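Arylmalonate decarboxylase (Bordetella bronchiseptica, PDB 3EIS) decarboxylates 2-aryl-2-methylmalonates, releasing carbon dioxide and leaving 2-arylpropionates. Local coordinates at residues S76-R81 and T102-A107; A121-Y126 and V168-R173; V162-L167 and L194-E199. One frame throughout, in Å; residues are numbered along the deposited sequence.

Contact 1 (S76-R81 and T102-A107); sequences SLSFYR and TTMSTA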
loop_
_atom_site.group_PDB
_atom_site.type_symbol
_atom_site.label_atom_id
_atom_site.label_comp_id
_atom_site.label_asym_id
_atom_site.label_seq_id
_atom_site.Cartn_x
_atom_site.Cartn_y
_atom_site.Cartn_z
ATOM N N SER A 76 8.757 0.942 3.762
ATOM C CA SER A 76 9.950 0.264 4.206
ATOM C C SER A 76 9.540 -0.939 5.042
ATOM O O SER A 76 9.910 -2.086 4.773
ATOM C CB SER A 76 10.832 1.222 5.010
ATOM O OG SER A 76 11.916 0.515 5.558
ATOM N N LEU A 77 8.730 -0.660 6.044
ATOM C CA LEU A 77 8.229 -1.682 6.956
ATOM C C LEU A 77 7.596 -2.957 6.358
ATOM O O LEU A 77 7.821 -4.021 6.871
ATOM C CB LEU A 77 7.199 -1.012 7.861
ATOM C CG LEU A 77 7.766 -0.223 9.035
ATOM C CD1 LEU A 77 9.222 0.167 8.804
ATOM C CD2 LEU A 77 6.882 0.999 9.262
ATOM N N SER A 78 6.742 -2.824 5.353
ATOM C CA SER A 78 6.012 -3.969 4.734
ATOM C C SER A 78 6.810 -4.708 3.636
ATOM O O SER A 78 6.552 -5.872 3.362
ATOM C CB SER A 78 4.703 -3.477 4.090
ATOM O OG SER A 78 4.189 -2.378 4.826
ATOM N N PHE A 79 7.746 -4.020 2.982
ATOM C CA PHE A 79 8.423 -4.601 1.804
ATOM C C PHE A 79 9.898 -4.895 2.023
ATOM O O PHE A 79 10.456 -5.850 1.434
ATOM C CB PHE A 79 8.372 -3.636 0.594
ATOM C CG PHE A 79 7.018 -3.489 -0.052
ATOM C CD1 PHE A 79 6.217 -2.401 0.262
ATOM C CD2 PHE A 79 6.571 -4.413 -1.003
ATOM C CE1 PHE A 79 4.947 -2.209 -0.360
ATOM C CE2 PHE A 79 5.300 -4.255 -1.633
ATOM C CZ PHE A 79 4.502 -3.149 -1.327
ATOM N N TYR A 80 10.575 -4.027 2.777
ATOM C CA TYR A 80 12.052 -4.037 2.640
ATOM C C TYR A 80 12.741 -5.282 3.126
ATOM O O TYR A 80 13.880 -5.574 2.698
ATOM C CB TYR A 80 12.704 -2.762 3.225
ATOM C CG TYR A 80 12.499 -1.513 2.338
ATOM C CD1 TYR A 80 11.619 -1.530 1.264
ATOM C CD2 TYR A 80 13.176 -0.322 2.612
ATOM C CE1 TYR A 80 11.417 -0.391 0.464
ATOM C CE2 TYR A 80 12.999 0.807 1.831
ATOM C CZ TYR A 80 12.108 0.779 0.770
ATOM O OH TYR A 80 11.938 1.925 0.020
ATOM N N ARG A 81 12.094 -6.049 4.004
ATOM C CA ARG A 81 12.814 -7.231 4.538
ATOM C C ARG A 81 12.356 -8.545 3.947
ATOM O O ARG A 81 12.807 -9.629 4.365
ATOM C CB ARG A 81 12.788 -7.245 6.063
ATOM C CG ARG A 81 13.207 -5.905 6.643
ATOM C CD ARG A 81 13.124 -5.874 8.178
ATOM N NE ARG A 81 13.940 -4.822 8.813
ATOM C CZ ARG A 81 13.602 -3.530 8.882
ATOM N NH1 ARG A 81 12.469 -3.073 8.306
ATOM N NH2 ARG A 81 14.435 -2.674 9.477
ATOM N N THR A 102 -2.928 -7.566 8.812
ATOM C CA THR A 102 -2.504 -7.490 7.419
ATOM C C THR A 102 -1.462 -6.402 7.313
ATOM O O THR A 102 -1.065 -5.823 8.358
ATOM C CB THR A 102 -3.697 -7.279 6.458
ATOM O OG1 THR A 102 -3.247 -7.397 5.110
ATOM C CG2 THR A 102 -4.396 -5.926 6.648
ATOM N N THR A 103 -0.914 -6.201 6.110
ATOM C CA THR A 103 0.138 -5.191 5.896
ATOM C C THR A 103 -0.105 -4.558 4.558
ATOM O O THR A 103 -0.816 -5.113 3.757
ATOM C CB THR A 103 1.610 -5.741 5.982
ATOM O OG1 THR A 103 1.962 -6.404 4.763
ATOM C CG2 THR A 103 1.817 -6.720 7.153
ATOM N N MET A 104 0.414 -3.358 4.342
ATOM C CA MET A 104 0.310 -2.705 3.030
ATOM C C MET A 104 0.944 -3.528 1.876
ATOM O O MET A 104 0.537 -3.394 0.733
ATOM C CB MET A 104 0.984 -1.326 3.136
ATOM C CG MET A 104 0.513 -0.302 2.105
ATOM S SD MET A 104 1.250 1.300 2.475
ATOM C CE MET A 104 2.944 0.766 2.178
ATOM N N SER A 105 1.918 -4.399 2.163
ATOM C CA SER A 105 2.575 -5.261 1.122
ATOM C C SER A 105 1.616 -6.304 0.650
ATOM O O SER A 105 1.448 -6.562 -0.543
ATOM C CB SER A 105 3.699 -6.043 1.786
ATOM O OG SER A 105 4.769 -5.179 1.783
ATOM N N THR A 106 0.978 -6.930 1.631
ATOM C CA THR A 106 -0.121 -7.878 1.347
ATOM C C THR A 106 -1.258 -7.264 0.520
ATOM O O THR A 106 -1.777 -7.870 -0.411
ATOM C CB THR A 106 -0.658 -8.380 2.666
ATOM O OG1 THR A 106 0.369 -9.156 3.257
ATOM C CG2 THR A 106 -1.869 -9.270 2.496
ATOM N N ALA A 107 -1.649 -6.056 0.917
ATOM C CA ALA A 107 -2.713 -5.310 0.278
ATOM C C ALA A 107 -2.343 -5.094 -1.185
ATOM O O ALA A 107 -3.157 -5.260 -2.042
ATOM C CB ALA A 107 -2.879 -3.923 0.994
#

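Contact 2 (A121-Y126 and V168-R173); sequences ALATAY and VDLCVR. With SO4 (sulfate ion), chain E.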
loop_
_atom_site.group_PDB
_atom_site.type_symbol
_atom_site.label_atom_id
_atom_site.label_comp_id
_atom_site.label_asym_id
_atom_site.label_seq_id
_atom_site.Cartn_x
_atom_site.Cartn_y
_atom_site.Cartn_z
ATOM N N ALA A 121 4.949 -3.057 -13.995
ATOM C CA ALA A 121 5.939 -1.982 -14.084
ATOM C C ALA A 121 5.938 -1.203 -12.786
ATOM O O ALA A 121 4.909 -1.073 -12.111
ATOM C CB ALA A 121 5.632 -1.058 -15.257
ATOM N N LEU A 122 7.089 -0.691 -12.405
ATOM C CA LEU A 122 7.191 -0.010 -11.114
ATOM C C LEU A 122 7.500 1.472 -11.261
ATOM O O LEU A 122 8.416 1.856 -12.010
ATOM C CB LEU A 122 8.286 -0.672 -10.273
ATOM C CG LEU A 122 7.691 -1.866 -9.523
ATOM C CD1 LEU A 122 7.840 -3.061 -10.394
ATOM C CD2 LEU A 122 8.409 -2.064 -8.226
ATOM N N ALA A 123 6.757 2.299 -10.535
ATOM C CA ALA A 123 6.936 3.747 -10.610
ATOM C C ALA A 123 6.996 4.314 -9.198
ATOM O O ALA A 123 6.118 4.044 -8.403
ATOM C CB ALA A 123 5.788 4.386 -11.419
ATOM N N THR A 124 8.078 5.024 -8.862
ATOM C CA THR A 124 8.206 5.669 -7.561
ATOM C C THR A 124 8.590 7.125 -7.737
ATOM O O THR A 124 9.414 7.473 -8.594
ATOM C CB THR A 124 9.306 5.045 -6.684
ATOM O OG1 THR A 124 9.004 3.666 -6.438
ATOM C CG2 THR A 124 9.334 5.718 -5.377
ATOM N N ALA A 125 8.006 7.986 -6.920
ATOM C CA ALA A 125 8.413 9.396 -6.947
ATOM C C ALA A 125 9.872 9.480 -6.483
ATOM O O ALA A 125 10.653 10.282 -7.004
ATOM C CB ALA A 125 7.510 10.238 -6.045
ATOM N N TYR A 126 10.212 8.598 -5.539
ATOM C CA TYR A 126 11.463 8.591 -4.770
ATOM C C TYR A 126 12.684 8.120 -5.597
ATOM O O TYR A 126 12.843 8.515 -6.755
ATOM C CB TYR A 126 11.226 7.748 -3.507
ATOM C CG TYR A 126 12.136 8.001 -2.332
ATOM C CD1 TYR A 126 12.128 7.138 -1.230
ATOM C CD2 TYR A 126 13.033 9.086 -2.312
ATOM C CE1 TYR A 126 12.976 7.344 -0.129
ATOM C CE2 TYR A 126 13.889 9.304 -1.220
ATOM C CZ TYR A 126 13.849 8.423 -0.131
ATOM O OH TYR A 126 14.682 8.615 0.953
ATOM N N VAL A 168 1.682 11.211 -13.195
ATOM C CA VAL A 168 1.180 10.601 -14.452
ATOM C C VAL A 168 2.312 10.332 -15.447
ATOM O O VAL A 168 2.415 9.236 -16.010
ATOM C CB VAL A 168 0.041 11.487 -15.190
ATOM C CG1 VAL A 168 -0.391 10.855 -16.520
ATOM C CG2 VAL A 168 -1.191 11.658 -14.317
ATOM N N ASP A 169 3.159 11.337 -15.670
ATOM C CA ASP A 169 4.298 11.223 -16.594
ATOM C C ASP A 169 5.238 10.078 -16.200
ATOM O O ASP A 169 5.660 9.288 -17.049
ATOM C CB ASP A 169 5.057 12.561 -16.669
ATOM C CG ASP A 169 6.480 12.424 -17.242
ATOM O OD1 ASP A 169 6.623 12.407 -18.504
ATOM O OD2 ASP A 169 7.449 12.348 -16.409
ATOM N N LEU A 170 5.560 10.017 -14.918
ATOM C CA LEU A 170 6.369 8.950 -14.321
ATOM C C LEU A 170 5.829 7.532 -14.614
ATOM O O LEU A 170 6.582 6.621 -15.058
ATOM C CB LEU A 170 6.339 9.130 -12.814
ATOM C CG LEU A 170 7.425 8.584 -11.871
ATOM C CD1 LEU A 170 6.800 7.981 -10.638
ATOM C CD2 LEU A 170 8.388 7.636 -12.564
ATOM N N CYS A 171 4.550 7.319 -14.308
ATOM C CA CYS A 171 3.931 6.017 -14.582
ATOM C C CYS A 171 3.985 5.683 -16.044
ATOM O O CYS A 171 4.324 4.553 -16.401
ATOM C CB CYS A 171 2.482 5.959 -14.133
ATOM S SG CYS A 171 2.302 6.034 -12.444
ATOM N N VAL A 172 3.642 6.641 -16.903
ATOM C CA VAL A 172 3.712 6.418 -18.370
ATOM C C VAL A 172 5.132 6.063 -18.844
ATOM O O VAL A 172 5.336 5.237 -19.741
ATOM C CB VAL A 172 3.197 7.663 -19.179
ATOM C CG1 VAL A 172 3.468 7.498 -20.653
ATOM C CG2 VAL A 172 1.708 7.908 -18.941
ATOM N N ARG A 173 6.126 6.691 -18.237
ATOM C CA ARG A 173 7.502 6.365 -18.570
ATOM C C ARG A 173 7.856 4.982 -18.053
ATOM O O ARG A 173 8.480 4.208 -18.758
ATOM C CB ARG A 173 8.466 7.439 -18.060
ATOM C CG ARG A 173 8.264 8.776 -18.747
ATOM C CD ARG A 173 9.351 9.783 -18.407
ATOM N NE ARG A 173 9.158 10.377 -17.092
ATOM C CZ ARG A 173 9.938 10.137 -16.054
ATOM N NH1 ARG A 173 10.971 9.314 -16.193
ATOM N NH2 ARG A 173 9.694 10.718 -14.887
HETATM S S SO4 E . 13.049 7.614 -19.872
HETATM O O1 SO4 E . 12.326 7.293 -18.642
HETATM O O2 SO4 E . 14.415 8.019 -19.564
HETATM O O3 SO4 E . 13.078 6.457 -20.771
HETATM O O4 SO4 E . 12.377 8.741 -20.513
#

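Contact 3 (V162-L167 and L194-E199); sequences VDTATL and LDAIPE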
loop_
_atom_site.group_PDB
_atom_site.type_symbol
_atom_site.label_atom_id
_atom_site.label_comp_id
_atom_site.label_asym_id
_atom_site.label_seq_id
_atom_site.Cartn_x
_atom_site.Cartn_y
_atom_site.Cartn_z
ATOM N N VAL A 162 6.159 18.438 -7.065
ATOM C CA VAL A 162 5.702 17.447 -8.019
ATOM C C VAL A 162 4.176 17.493 -8.094
ATOM O O VAL A 162 3.477 17.332 -7.082
ATOM C CB VAL A 162 6.180 16.014 -7.627
ATOM C CG1 VAL A 162 6.212 15.836 -6.094
ATOM C CG2 VAL A 162 5.313 14.943 -8.294
ATOM N N ASP A 163 3.664 17.732 -9.299
ATOM C CA ASP A 163 2.218 17.769 -9.514
ATOM C C ASP A 163 1.644 16.433 -10.039
ATOM O O ASP A 163 2.391 15.504 -10.351
ATOM C CB ASP A 163 1.831 18.960 -10.394
ATOM C CG ASP A 163 2.709 19.098 -11.628
ATOM O OD1 ASP A 163 3.172 18.060 -12.155
ATOM O OD2 ASP A 163 2.914 20.247 -12.085
ATOM N N THR A 164 0.318 16.327 -10.094
ATOM C CA THR A 164 -0.323 15.108 -10.570
ATOM C C THR A 164 0.277 14.788 -11.928
ATOM O O THR A 164 0.594 13.631 -12.241
ATOM C CB THR A 164 -1.888 15.254 -10.664
ATOM O OG1 THR A 164 -2.454 15.267 -9.344
ATOM C CG2 THR A 164 -2.495 14.099 -11.458
ATOM N N ALA A 165 0.470 15.843 -12.704
ATOM C CA ALA A 165 1.044 15.792 -14.051
ATOM C C ALA A 165 2.321 14.970 -14.124
ATOM O O ALA A 165 2.563 14.242 -15.079
ATOM C CB ALA A 165 1.359 17.212 -14.515
ATOM N N THR A 166 3.159 15.147 -13.127
ATOM C CA THR A 166 4.448 14.490 -13.146
ATOM C C THR A 166 4.396 13.059 -12.522
ATOM O O THR A 166 5.138 12.187 -12.946
ATOM C CB THR A 166 5.573 15.423 -12.581
ATOM O OG1 THR A 166 5.161 15.998 -11.332
ATOM C CG2 THR A 166 5.865 16.576 -13.578
ATOM N N LEU A 167 3.521 12.831 -11.547
ATOM C CA LEU A 167 3.124 11.467 -11.165
ATOM C C LEU A 167 2.595 10.640 -12.388
ATOM O O LEU A 167 3.022 9.492 -12.582
ATOM C CB LEU A 167 2.080 11.520 -10.040
ATOM C CG LEU A 167 2.378 11.215 -8.575
ATOM C CD1 LEU A 167 3.898 11.287 -8.205
ATOM C CD2 LEU A 167 1.529 12.086 -7.674
ATOM N N LEU A 194 -3.984 9.621 -5.702
ATOM C CA LEU A 194 -5.351 9.262 -6.056
ATOM C C LEU A 194 -5.935 10.036 -7.275
ATOM O O LEU A 194 -6.818 9.535 -7.942
ATOM C CB LEU A 194 -6.278 9.422 -4.831
ATOM C CG LEU A 194 -6.372 8.432 -3.672
ATOM C CD1 LEU A 194 -7.393 8.978 -2.703
ATOM C CD2 LEU A 194 -6.829 7.107 -4.142
ATOM N N ASP A 195 -5.475 11.270 -7.509
ATOM C CA ASP A 195 -5.657 12.002 -8.775
ATOM C C ASP A 195 -4.925 11.412 -10.012
ATOM O O ASP A 195 -5.431 11.488 -11.130
ATOM C CB ASP A 195 -5.171 13.442 -8.590
ATOM C CG ASP A 195 -6.147 14.290 -7.815
ATOM O OD1 ASP A 195 -7.154 13.742 -7.322
ATOM O OD2 ASP A 195 -5.913 15.526 -7.702
ATOM N N ALA A 196 -3.730 10.851 -9.832
ATOM C CA ALA A 196 -2.952 10.380 -10.959
ATOM C C ALA A 196 -3.509 9.084 -11.500
ATOM O O ALA A 196 -3.499 8.837 -12.699
ATOM C CB ALA A 196 -1.506 10.171 -10.544
ATOM N N ILE A 197 -3.927 8.223 -10.576
ATOM C CA ILE A 197 -4.271 6.844 -10.883
ATOM C C ILE A 197 -5.309 6.756 -12.020
ATOM O O ILE A 197 -5.029 6.102 -13.008
ATOM C CB ILE A 197 -4.724 6.075 -9.625
ATOM C CG1 ILE A 197 -3.512 5.676 -8.758
ATOM C CG2 ILE A 197 -5.478 4.794 -9.969
ATOM C CD1 ILE A 197 -4.008 5.373 -7.346
ATOM N N PRO A 198 -6.481 7.397 -11.881
ATOM C CA PRO A 198 -7.454 7.346 -13.013
ATOM C C PRO A 198 -6.949 7.896 -14.341
ATOM O O PRO A 198 -7.278 7.312 -15.387
ATOM C CB PRO A 198 -8.656 8.150 -12.506
ATOM C CG PRO A 198 -8.179 8.908 -11.331
ATOM C CD PRO A 198 -7.027 8.179 -10.743
ATOM N N GLU A 199 -6.157 8.980 -14.329
ATOM C CA GLU A 199 -5.598 9.511 -15.590
ATOM C C GLU A 199 -4.678 8.457 -16.216
ATOM O O GLU A 199 -4.708 8.214 -17.444
ATOM C CB GLU A 199 -4.791 10.794 -15.398
ATOM C CG GLU A 199 -5.482 11.975 -14.718
ATOM C CD GLU A 199 -4.904 13.389 -15.165
ATOM O OE1 GLU A 199 -5.651 14.395 -15.220
ATOM O OE2 GLU A 199 -3.699 13.501 -15.477
#

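Contact 1 (S76-R81 and T102-A107)
Ser78 and Phe79 of the short helix 75-79 pack on Ser105 in the first turn of helix 104-114. The setting is the first of two parallel four-stranded sheets in an alpha/beta fold of the Asp/Glu racemase superfamily. Strands 69-72 and 101-103 are neighbours in that sheet, and each leads into one of these helices at its C-terminal end.

The tight part lies around Ser105. One face of the Phe79 ring covers this residue. Ser105 CA makes a CH-pi contact, 4.1 Å from the centroid of the Phe79 ring and 26° off the ring normal. Phe79 CG stands anti to its own carbonyl carbon (chi1 -72°), which swings the ring toward helix 104-114. Ser105 OG is modelled very close to the backbone of Ser78, so its exact place and its apparent bond to Ser78 O are doubtful. Phe137 meets the Phe79 ring edge-to-face.

The looser part lies around Met104. Its methyl comes to the edge of the Phe79 ring, and Met104 CE is 4.4 Å from Phe79 CE1. Met104 CB packs 3.8 Å from Ser78 OG; that hydroxyl is hydrogen-bonded to Gly74 O. A glycerol, probably from the crystallisation liquor, lies about 5 Å from the Met104 side chain. Leu77 N is hydrogen-bonded to a glycerol O1. All five touching residues are nevertheless buried.

Thr103 secures the start of helix 104-114 as its N-cap, and its hydroxyl is also hydrogen-bonded to Asn86 OD1. Thr103 OG1 faces two amides of the first turn. Both capping bonds are weak, but the one from Thr106 N to Thr103 OG1, at 3.3 Å, is almost straight at 177°.

Contact 2 (A121-Y126 and V168-R173)
The packing of a helix on a parallel sheet brings Leu170 and Cys171 of helix 164-177 against Ala123, at the C-terminal end of strand 119-123. Ala123 CB points at the helix and meets both side chains. It is 3.8 Å from Leu170 CD1 and 4.0 Å from Cys171 SG. The Leu170 branch also reaches past the strand end, where Leu170 CD1 lies 3.4 Å from Thr124 O. With chi1 at -157°, Leu170 CG points away from the backbone N, which carries CD1 to that carbonyl.

Strand 119-123 is an inner strand of the second parallel sheet, between strands 144-145 and 183-186. Leu186 of the latter touches Ala123, Leu170 and Cys171. The touching residues are all buried, and the side-chain contacts are apolar. The CB of Thr124 points away from the helix, and its hydroxyl bonds to Ser187 and Asn131.

Farther from the strand, Arg173 folds back one turn onto Asp169, and Arg173 NE makes a salt bridge of 2.7 Å to Asp169 OD2. The oxygen lies in the guanidinium plane but is approached from above the carboxylate plane. Arg173 NH1 has a weak bond of 3.5 Å to O1 of a sulfate, probably from the crystallisation liquor, which Arg149 also binds.

Contact 3 (V162-L167 and L194-E199)
Thr164 lays both branches of its side chain against helix 193-204, with its hydroxyl over the CB of Asp195 and its methyl over the backbone of Ala196. This is a helix-to-helix contact beside the second parallel sheet. Helix 164-177 leads into strand 183-186. Helix 193-204 then links that strand to its parallel neighbour 208-210 in a beta-alpha-beta crossover.

The two branches of Thr164 do different work. Thr164 CG2 is anti to the backbone N, and it sits 3.8 Å from Ala196 CA. Thr164 OG1 approaches Asp195 CB at 3.4 Å, and the two side chains cross at about a right angle. The carboxylate of Asp195 has its main partner beyond this pair, a salt bridge from OD1 to Arg26 NH2. It is the CB of Asp195 that Thr164 meets most closely; the charge ties helix 193-204 to helix 23-27.

One turn further along helix 164-177, Leu167 adds the buried end of the contact. Its CB meets the methyl of Ala196, with 3.9 Å from Leu167 CB to Ala196 CB. Alanine is small, and the backbones come close here: Thr164 CA and Ala196 CA are 5.4 Å apart. Leu192, in the loop before helix 193-204, touches both Thr164 and Leu167. At the more exposed margin, Thr164 CG2 is 4.2 Å from Glu199 OE2.

The start of helix 164-177 is capped by Asp163. Its backbone oxygen accepts from the amides of both Thr166 and Leu167, and its side chain adds a weak capping bond of 3.1 Å from Thr166 N to Asp163 OD1.

How the contacts relate
Contact 1 belongs to the first parallel sheet, and contacts 2 and 3 to the second. Contact 1 closes before the others open, and helix 104-114 leads directly to strand 119-123. The centres of contacts 1 and 2 are 20 Å apart, although their nearest atoms are about 5 Å apart. Contact 3 is 23 Å from contact 1, centre to centre. The centres of contacts 2 and 3 are 10 Å apart. These two alternate along the chain, share helix 164-177 and touch where Val168 CG2 meets Glu199 OE2 at 3.3 Å. That helix thus has strand 119-123 against one part of its length and helix 193-204 against another, in the half of the fold built on the second sheet.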